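Long-range contact in extracellular sialidase/neuraminidase, putative (Aspergillus fumigatus, PDB 2XZI), which is a sialidase-family glycoside hydrolase that acts as a Kdnase, probably releasing terminal Kdn, the deaminated sialic acid, from its glycosides: residues S285-A297 with R306-F318. Sequence-based numbering, arbitrary orientation.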
ATOM      1  N   SER A 285      -5.344   7.696 -19.708  1.00 18.80           N
ATOM      2  CA  SER A 285      -5.190   6.885 -20.913  1.00 20.56           C
ATOM      3  C   SER A 285      -5.115   7.681 -22.229  1.00 20.90           C
ATOM      4  O   SER A 285      -4.549   7.208 -23.218  1.00 21.94           O
ATOM      5  CB  SER A 285      -6.312   5.835 -20.993  1.00 20.87           C
ATOM      6  OG  SER A 285      -7.582   6.431 -20.808  1.00 23.71           O
ATOM      7  N   ASP A 286      -5.691   8.877 -22.244  1.00 21.10           N
ATOM      8  CA  ASP A 286      -5.651   9.717 -23.441  1.00 20.93           C
ATOM      9  C   ASP A 286      -4.298  10.428 -23.486  1.00 20.28           C
ATOM     10  O   ASP A 286      -3.625  10.529 -22.460  1.00 20.15           O
ATOM     11  CB  ASP A 286      -6.805  10.721 -23.417  1.00 21.58           C
ATOM     12  CG  ASP A 286      -7.097  11.324 -24.780  1.00 23.36           C
ATOM     13  OD1 ASP A 286      -6.785  10.692 -25.815  1.00 25.17           O
ATOM     14  OD2 ASP A 286      -7.664  12.440 -24.819  1.00 26.28           O
ATOM     15  N   ALA A 287      -3.901  10.910 -24.663  1.00 19.26           N
ATOM     16  CA  ALA A 287      -2.592  11.545 -24.842  1.00 18.51           C
ATOM     17  C   ALA A 287      -2.408  12.738 -23.908  1.00 17.36           C
ATOM     18  O   ALA A 287      -3.272  13.609 -23.845  1.00 18.05           O
ATOM     19  CB  ALA A 287      -2.393  11.974 -26.289  1.00 18.39           C
ATOM     20  N   PRO A 288      -1.289  12.778 -23.169  1.00 16.57           N
ATOM     21  CA  PRO A 288      -0.315  11.688 -23.096  1.00 15.38           C
ATOM     22  C   PRO A 288      -0.641  10.737 -21.949  1.00 14.34           C
ATOM     23  O   PRO A 288      -0.845  11.183 -20.821  1.00 13.98           O
ATOM     24  CB  PRO A 288       1.011  12.419 -22.847  1.00 15.80           C
ATOM     25  CG  PRO A 288       0.624  13.703 -22.172  1.00 15.54           C
ATOM     26  CD  PRO A 288      -0.820  13.992 -22.469  1.00 16.05           C
ATOM     27  N   ALA A 289      -0.709   9.441 -22.243  1.00 13.21           N
ATOM     28  CA  ALA A 289      -0.981   8.430 -21.225  1.00 12.11           C
ATOM     29  C   ALA A 289       0.153   8.386 -20.208  1.00 11.04           C
ATOM     30  O   ALA A 289       1.324   8.519 -20.580  1.00 12.23           O
ATOM     31  CB  ALA A 289      -1.163   7.081 -21.870  1.00 12.46           C
ATOM     32  N   ARG A 290      -0.194   8.219 -18.930  1.00  9.21           N
ATOM     33  CA  ARG A 290       0.806   8.250 -17.858  1.00  8.41           C
ATOM     34  C   ARG A 290       0.602   7.147 -16.826  1.00  7.75           C
ATOM     35  O   ARG A 290      -0.530   6.893 -16.392  1.00  8.31           O
ATOM     36  CB  ARG A 290       0.778   9.613 -17.149  1.00  8.12           C
ATOM     37  CG  ARG A 290       0.998  10.847 -18.072  1.00  8.45           C
ATOM     38  CD  ARG A 290       0.997  12.131 -17.254  1.00  8.98           C
ATOM     39  NE  ARG A 290       0.689  13.378 -17.972  1.00  9.45           N
ATOM     40  CZ  ARG A 290      -0.541  13.821 -18.235  1.00 10.54           C
ATOM     41  NH1 ARG A 290      -1.622  13.113 -17.917  1.00 12.41           N
ATOM     42  NH2 ARG A 290      -0.693  14.993 -18.829  1.00 12.59           N
ATOM     43  N   THR A 291       1.712   6.526 -16.421  1.00  7.63           N
ATOM     44  CA  THR A 291       1.785   5.644 -15.276  1.00  7.05           C
ATOM     45  C   THR A 291       2.695   6.342 -14.289  1.00  6.50           C
ATOM     46  O   THR A 291       3.728   6.918 -14.676  1.00  7.10           O
ATOM     47  CB  THR A 291       2.394   4.277 -15.641  1.00  7.36           C
ATOM     48  OG1 THR A 291       1.661   3.679 -16.715  1.00  8.10           O
ATOM     49  CG2 THR A 291       2.358   3.320 -14.467  1.00  7.13           C
ATOM     50  N   ILE A 292       2.297   6.314 -13.016  1.00  5.16           N
ATOM     51  CA  ILE A 292       3.047   6.903 -11.908  1.00  5.60           C
ATOM     52  C   ILE A 292       3.666   5.783 -11.056  1.00  4.93           C
ATOM     53  O   ILE A 292       3.042   4.747 -10.816  1.00  5.20           O
ATOM     54  CB  ILE A 292       2.124   7.778 -10.993  1.00  5.28           C
ATOM     55  CG1 ILE A 292       1.098   8.622 -11.784  1.00  6.37           C
ATOM     56  CG2 ILE A 292       2.982   8.614 -10.035  1.00  4.78           C
ATOM     57  CD1 ILE A 292       1.695   9.645 -12.785  1.00  7.10           C
ATOM     58  N   PHE A 293       4.906   5.994 -10.613  1.00  5.54           N
ATOM     59  CA  PHE A 293       5.595   5.046  -9.734  1.00  4.65           C
ATOM     60  C   PHE A 293       6.216   5.781  -8.549  1.00  4.33           C
ATOM     61  O   PHE A 293       6.699   6.908  -8.698  1.00  5.33           O
ATOM     62  CB  PHE A 293       6.671   4.270 -10.499  1.00  5.34           C
ATOM     63  CG  PHE A 293       7.358   3.236  -9.661  1.00  4.76           C
ATOM     64  CD1 PHE A 293       6.703   2.059  -9.305  1.00  6.35           C
ATOM     65  CD2 PHE A 293       8.656   3.447  -9.194  1.00  6.10           C
ATOM     66  CE1 PHE A 293       7.319   1.099  -8.515  1.00  8.81           C
ATOM     67  CE2 PHE A 293       9.287   2.485  -8.393  1.00  7.96           C
ATOM     68  CZ  PHE A 293       8.610   1.303  -8.052  1.00  7.29           C
ATOM     69  N   LEU A 294       6.200   5.144  -7.377  1.00  3.71           N
ATOM     70  CA  LEU A 294       6.773   5.717  -6.162  1.00  4.33           C
ATOM     71  C   LEU A 294       7.489   4.643  -5.361  1.00  4.20           C
ATOM     72  O   LEU A 294       6.930   3.582  -5.080  1.00  4.21           O
ATOM     73  CB  LEU A 294       5.652   6.305  -5.304  1.00  4.30           C
ATOM     74  CG  LEU A 294       6.005   6.916  -3.947  1.00  5.02           C
ATOM     75  CD1 LEU A 294       7.050   8.020  -3.999  1.00  6.14           C
ATOM     76  CD2 LEU A 294       4.699   7.452  -3.348  1.00  5.19           C
ATOM     77  N   ASN A 295       8.740   4.921  -4.997  1.00  4.25           N
ATOM     78  CA  ASN A 295       9.506   4.046  -4.104  1.00  5.04           C
ATOM     79  C   ASN A 295      10.679   4.844  -3.561  1.00  4.41           C
ATOM     80  O   ASN A 295      10.797   6.050  -3.827  1.00  6.18           O
ATOM     81  CB  ASN A 295       9.968   2.740  -4.810  1.00  5.19           C
ATOM     82  CG  ASN A 295      11.314   2.880  -5.542  1.00  5.69           C
ATOM     83  OD1 ASN A 295      11.595   3.904  -6.170  1.00  5.72           O
ATOM     84  ND2 ASN A 295      12.141   1.832  -5.456  1.00  7.09           N
ATOM     85  N   SER A 296      11.514   4.190  -2.755  1.00  5.88           N
ATOM     86  CA  SER A 296      12.766   4.834  -2.388  1.00  6.53           C
ATOM     87  C   SER A 296      13.803   4.520  -3.458  1.00  6.42           C
ATOM     88  O   SER A 296      14.219   3.368  -3.616  1.00  7.28           O
ATOM     89  CB  SER A 296      13.261   4.366  -1.032  1.00  6.69           C
ATOM     90  OG  SER A 296      14.422   5.123  -0.694  1.00  7.11           O
ATOM     91  N   ALA A 297      14.218   5.555  -4.180  1.00  7.45           N
ATOM     92  CA  ALA A 297      15.101   5.435  -5.347  1.00  8.31           C
ATOM     93  C   ALA A 297      16.564   5.317  -4.930  1.00  8.67           C
ATOM     94  O   ALA A 297      17.398   6.200  -5.203  1.00 10.48           O
ATOM     95  CB  ALA A 297      14.899   6.624  -6.259  1.00  8.33           C
ATOM     96  N   ARG A 306      10.938   8.960  -4.238  1.00  6.56           N
ATOM     97  CA  ARG A 306      10.911   9.610  -5.536  1.00  6.44           C
ATOM     98  C   ARG A 306       9.666   9.179  -6.273  1.00  5.62           C
ATOM     99  O   ARG A 306       9.452   7.977  -6.453  1.00  5.94           O
ATOM    100  CB  ARG A 306      12.116   9.140  -6.338  1.00  6.56           C
ATOM    101  CG  ARG A 306      12.298   9.824  -7.696  1.00  6.77           C
ATOM    102  CD  ARG A 306      13.333  10.948  -7.618  1.00  7.08           C
ATOM    103  NE  ARG A 306      14.673  10.431  -7.332  1.00  8.99           N
ATOM    104  CZ  ARG A 306      15.465   9.828  -8.223  1.00  8.70           C
ATOM    105  NH1 ARG A 306      15.077   9.657  -9.489  1.00  8.47           N
ATOM    106  NH2 ARG A 306      16.654   9.378  -7.835  1.00 10.92           N
ATOM    107  N   VAL A 307       8.869  10.149  -6.702  1.00  5.70           N
ATOM    108  CA  VAL A 307       7.696   9.863  -7.533  1.00  5.71           C
ATOM    109  C   VAL A 307       8.063  10.126  -8.994  1.00  6.17           C
ATOM    110  O   VAL A 307       8.730  11.122  -9.281  1.00  6.36           O
ATOM    111  CB  VAL A 307       6.449  10.669  -7.064  1.00  5.66           C
ATOM    112  CG1 VAL A 307       6.622  12.192  -7.271  1.00  6.06           C
ATOM    113  CG2 VAL A 307       5.200  10.141  -7.756  1.00  5.62           C
ATOM    114  N   ARG A 308       7.640   9.238  -9.897  1.00  5.81           N
ATOM    115  CA  ARG A 308       8.035   9.283 -11.302  1.00  5.96           C
ATOM    116  C   ARG A 308       6.870   9.066 -12.245  1.00  5.88           C
ATOM    117  O   ARG A 308       5.853   8.458 -11.861  1.00  6.10           O
ATOM    118  CB  ARG A 308       9.019   8.154 -11.590  1.00  6.01           C
ATOM    119  CG  ARG A 308      10.275   8.139 -10.721  1.00  5.83           C
ATOM    120  CD  ARG A 308      11.007   6.876 -11.079  1.00  7.69           C
ATOM    121  NE  ARG A 308      12.139   6.528 -10.233  1.00  7.62           N
ATOM    122  CZ  ARG A 308      13.409   6.685 -10.586  1.00  9.03           C
ATOM    123  NH1 ARG A 308      13.718   7.261 -11.753  1.00  8.56           N
ATOM    124  NH2 ARG A 308      14.368   6.256  -9.773  1.00  9.55           N
ATOM    125  N   ILE A 309       7.061   9.495 -13.499  1.00  6.39           N
ATOM    126  CA  ILE A 309       6.080   9.313 -14.578  1.00  7.22           C
ATOM    127  C   ILE A 309       6.695   8.518 -15.729  1.00  6.96           C
ATOM    128  O   ILE A 309       7.846   8.766 -16.128  1.00  7.50           O
ATOM    129  CB  ILE A 309       5.545  10.659 -15.117  1.00  6.86           C
ATOM    130  CG1 ILE A 309       4.858  11.486 -14.008  1.00  7.33           C
ATOM    131  CG2 ILE A 309       4.610  10.456 -16.315  1.00  9.78           C
ATOM    132  CD1 ILE A 309       4.783  13.010 -14.287  1.00 10.61           C
ATOM    133  N   SER A 310       5.937   7.556 -16.257  1.00  7.45           N
ATOM    134  CA  SER A 310       6.303   6.956 -17.546  1.00  8.12           C
ATOM    135  C   SER A 310       5.231   7.278 -18.562  1.00  8.04           C
ATOM    136  O   SER A 310       4.042   7.166 -18.255  1.00  8.02           O
ATOM    137  CB  SER A 310       6.448   5.441 -17.450  1.00  7.68           C
ATOM    138  OG  SER A 310       6.769   4.900 -18.741  1.00  8.03           O
ATOM    139  N   TYR A 311       5.660   7.611 -19.780  1.00  8.33           N
ATOM    140  CA  TYR A 311       4.771   7.828 -20.914  1.00  9.27           C
ATOM    141  C   TYR A 311       4.750   6.618 -21.850  1.00  9.64           C
ATOM    142  O   TYR A 311       4.040   6.627 -22.861  1.00 10.49           O
ATOM    143  CB  TYR A 311       5.222   9.066 -21.692  1.00  9.25           C
ATOM    144  CG  TYR A 311       5.210  10.315 -20.862  1.00 10.06           C
ATOM    145  CD1 TYR A 311       4.020  10.988 -20.622  1.00 10.63           C
ATOM    146  CD2 TYR A 311       6.387  10.813 -20.297  1.00 12.62           C
ATOM    147  CE1 TYR A 311       3.993  12.151 -19.852  1.00 11.54           C
ATOM    148  CE2 TYR A 311       6.375  11.977 -19.531  1.00 13.22           C
ATOM    149  CZ  TYR A 311       5.181  12.628 -19.307  1.00 13.35           C
ATOM    150  OH  TYR A 311       5.182  13.775 -18.553  1.00 14.63           O
ATOM    151  N   ASP A 312       5.508   5.584 -21.518  1.00  9.17           N
ATOM    152  CA  ASP A 312       5.633   4.408 -22.393  1.00 10.30           C
ATOM    153  C   ASP A 312       4.409   3.520 -22.324  1.00  9.99           C
ATOM    154  O   ASP A 312       3.852   3.307 -21.246  1.00 10.34           O
ATOM    155  CB  ASP A 312       6.873   3.586 -22.040  1.00  9.48           C
ATOM    156  CG  ASP A 312       8.171   4.298 -22.367  1.00 13.04           C
ATOM    157  OD1 ASP A 312       8.213   5.115 -23.318  1.00 15.57           O
ATOM    158  OD2 ASP A 312       9.169   4.019 -21.680  1.00 14.40           O
ATOM    159  N   ALA A 313       4.006   2.974 -23.471  1.00  9.85           N
ATOM    160  CA  ALA A 313       2.826   2.113 -23.520  1.00 10.04           C
ATOM    161  C   ALA A 313       2.933   0.853 -22.654  1.00 10.01           C
ATOM    162  O   ALA A 313       1.916   0.290 -22.256  1.00  9.68           O
ATOM    163  CB  ALA A 313       2.507   1.753 -24.966  1.00 10.51           C
ATOM    164  N   ASP A 314       4.170   0.439 -22.381  1.00 10.63           N
ATOM    165  CA  ASP A 314       4.483  -0.722 -21.549  1.00 10.78           C
ATOM    166  C   ASP A 314       5.243  -0.320 -20.280  1.00 10.49           C
ATOM    167  O   ASP A 314       5.823  -1.169 -19.600  1.00 10.69           O
ATOM    168  CB  ASP A 314       5.329  -1.722 -22.347  1.00 11.65           C
ATOM    169  CG  ASP A 314       6.664  -1.138 -22.806  1.00 13.11           C
ATOM    170  OD1 ASP A 314       6.912   0.085 -22.654  1.00 12.88           O
ATOM    171  OD2 ASP A 314       7.482  -1.916 -23.344  1.00 16.28           O
ATOM    172  N   ALA A 315       5.233   0.981 -19.966  1.00 10.00           N
ATOM    173  CA  ALA A 315       5.989   1.527 -18.817  1.00 10.28           C
ATOM    174  C   ALA A 315       7.462   1.083 -18.791  1.00 10.94           C
ATOM    175  O   ALA A 315       8.028   0.808 -17.730  1.00 11.03           O
ATOM    176  CB  ALA A 315       5.268   1.218 -17.465  1.00 10.03           C
ATOM    177  N   LYS A 316       8.090   1.002 -19.967  1.00 11.56           N
ATOM    178  CA  LYS A 316       9.474   0.547 -20.024  1.00 12.59           C
ATOM    179  C   LYS A 316      10.393   1.431 -19.196  1.00 11.95           C
ATOM    180  O   LYS A 316      11.204   0.910 -18.429  1.00 12.02           O
ATOM    181  CB  LYS A 316       9.989   0.451 -21.463  1.00 13.73           C
ATOM    182  CG  LYS A 316      11.388  -0.177 -21.553  1.00 16.52           C
ATOM    183  CD  LYS A 316      11.751  -0.599 -22.969  1.00 21.41           C
ATOM    184  CE  LYS A 316      12.685   0.402 -23.637  1.00 24.99           C
ATOM    185  NZ  LYS A 316      13.556  -0.269 -24.650  1.00 26.01           N
ATOM    186  N   LYS A 317      10.258   2.747 -19.366  1.00 11.96           N
ATOM    187  CA  LYS A 317      11.133   3.715 -18.709  1.00 12.27           C
ATOM    188  C   LYS A 317      10.324   4.782 -17.997  1.00 11.30           C
ATOM    189  O   LYS A 317       9.375   5.345 -18.557  1.00 10.85           O
ATOM    190  CB  LYS A 317      12.087   4.385 -19.713  1.00 13.09           C
ATOM    191  CG  LYS A 317      13.241   5.123 -19.039  1.00 17.82           C
ATOM    192  CD  LYS A 317      14.106   5.900 -20.021  1.00 21.66           C
ATOM    193  CE  LYS A 317      15.380   6.393 -19.350  1.00 24.24           C
ATOM    194  NZ  LYS A 317      15.108   7.166 -18.093  1.00 25.38           N
ATOM    195  N   PHE A 318      10.735   5.062 -16.766  1.00 11.31           N
ATOM    196  CA  PHE A 318      10.229   6.199 -16.006  1.00 11.12           C
ATOM    197  C   PHE A 318      11.238   7.345 -16.026  1.00 11.14           C
ATOM    198  O   PHE A 318      12.457   7.117 -16.119  1.00 12.69           O
ATOM    199  CB  PHE A 318       9.935   5.787 -14.556  1.00 10.69           C
ATOM    200  CG  PHE A 318       8.714   4.930 -14.409  1.00  8.76           C
ATOM    201  CD1 PHE A 318       8.755   3.572 -14.703  1.00  8.87           C
ATOM    202  CD2 PHE A 318       7.507   5.491 -14.007  1.00  8.73           C
ATOM    203  CE1 PHE A 318       7.620   2.775 -14.591  1.00 11.57           C
ATOM    204  CE2 PHE A 318       6.361   4.702 -13.907  1.00  9.63           C
ATOM    205  CZ  PHE A 318       6.413   3.344 -14.203  1.00 11.21           C
TER
HETATM  206  O   HOH W   1       2.196   8.473 -23.129  1.00 18.31           O
HETATM  207  O   HOH W   2       2.899   4.624 -18.953  1.00 10.31           O
HETATM  208  O   HOH W   3      13.642   3.800  -8.129  1.00  6.35           O
HETATM  209  O   HOH W   4      10.813   5.942  -7.761  1.00  9.34           O
HETATM  210  O   HOH W   5      17.660   8.949  -5.173  1.00 23.10           O
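Thr-291 and Ser-310, Phe-293 and Arg-308, and Asn-295 and Arg-306 form the hydrogen-bonded pairs of an antiparallel beta hairpin, the two middle strands of one four-stranded blade of the sialidase beta-propeller. The first pair is held by two nearly straight bonds, Thr-291 N to Ser-310 O at 3.0 Å and Ser-310 N to Thr-291 O at 2.8 Å. At the far end the grip is uneven: Arg-306 N reaches Asn-295 O at 2.9 Å, but the return bond from Asn-295 N is weak.

Waters and protein groups share the polar atoms around this ladder. Small hydroxyl residues suit the first pair: Thr-291 OG1 donates to a water that donates to the carbonyl oxygens of Ser-310 and Asp-312, while Ser-310 OG accepts from Asp-312 N in an ST turn and donates to Lys-317 O. Asn-295 uses both amide ends: ND2 donates to Asp-273 and Pro-272, and OD1 accepts from two waters, one of which accepts from Arg-308 NE and donates to Arg-306 O, the other accepting from Arg-308 NH2. The extended Arg-308 chain carries its guanidinium to these waters, and Asn-319 is its protein partner. The Arg-306 chain bends at chi2 (99°) and chi3 (66°), bringing its guanidinium over Ala-297, whose methyl is small enough to lie against one face; NH1 donates to the Tyr-320 carbonyl, and NH2 to a water that donates to Ala-297 O.

On the face opposite Thr-291 and Phe-293, Ile-292, Leu-294, Val-307 and Ile-309 give a branched aliphatic surface, the last two meeting helix 377-381. Tyr-311 lies alongside Arg-290, and both reach Asp-3, by hydrogen bond and salt bridge respectively. Phe-318 takes the ring edge of Phe-293 toward its face, and Phe-293 CB sits over that face, 3.4 Å from Phe-318 CE2.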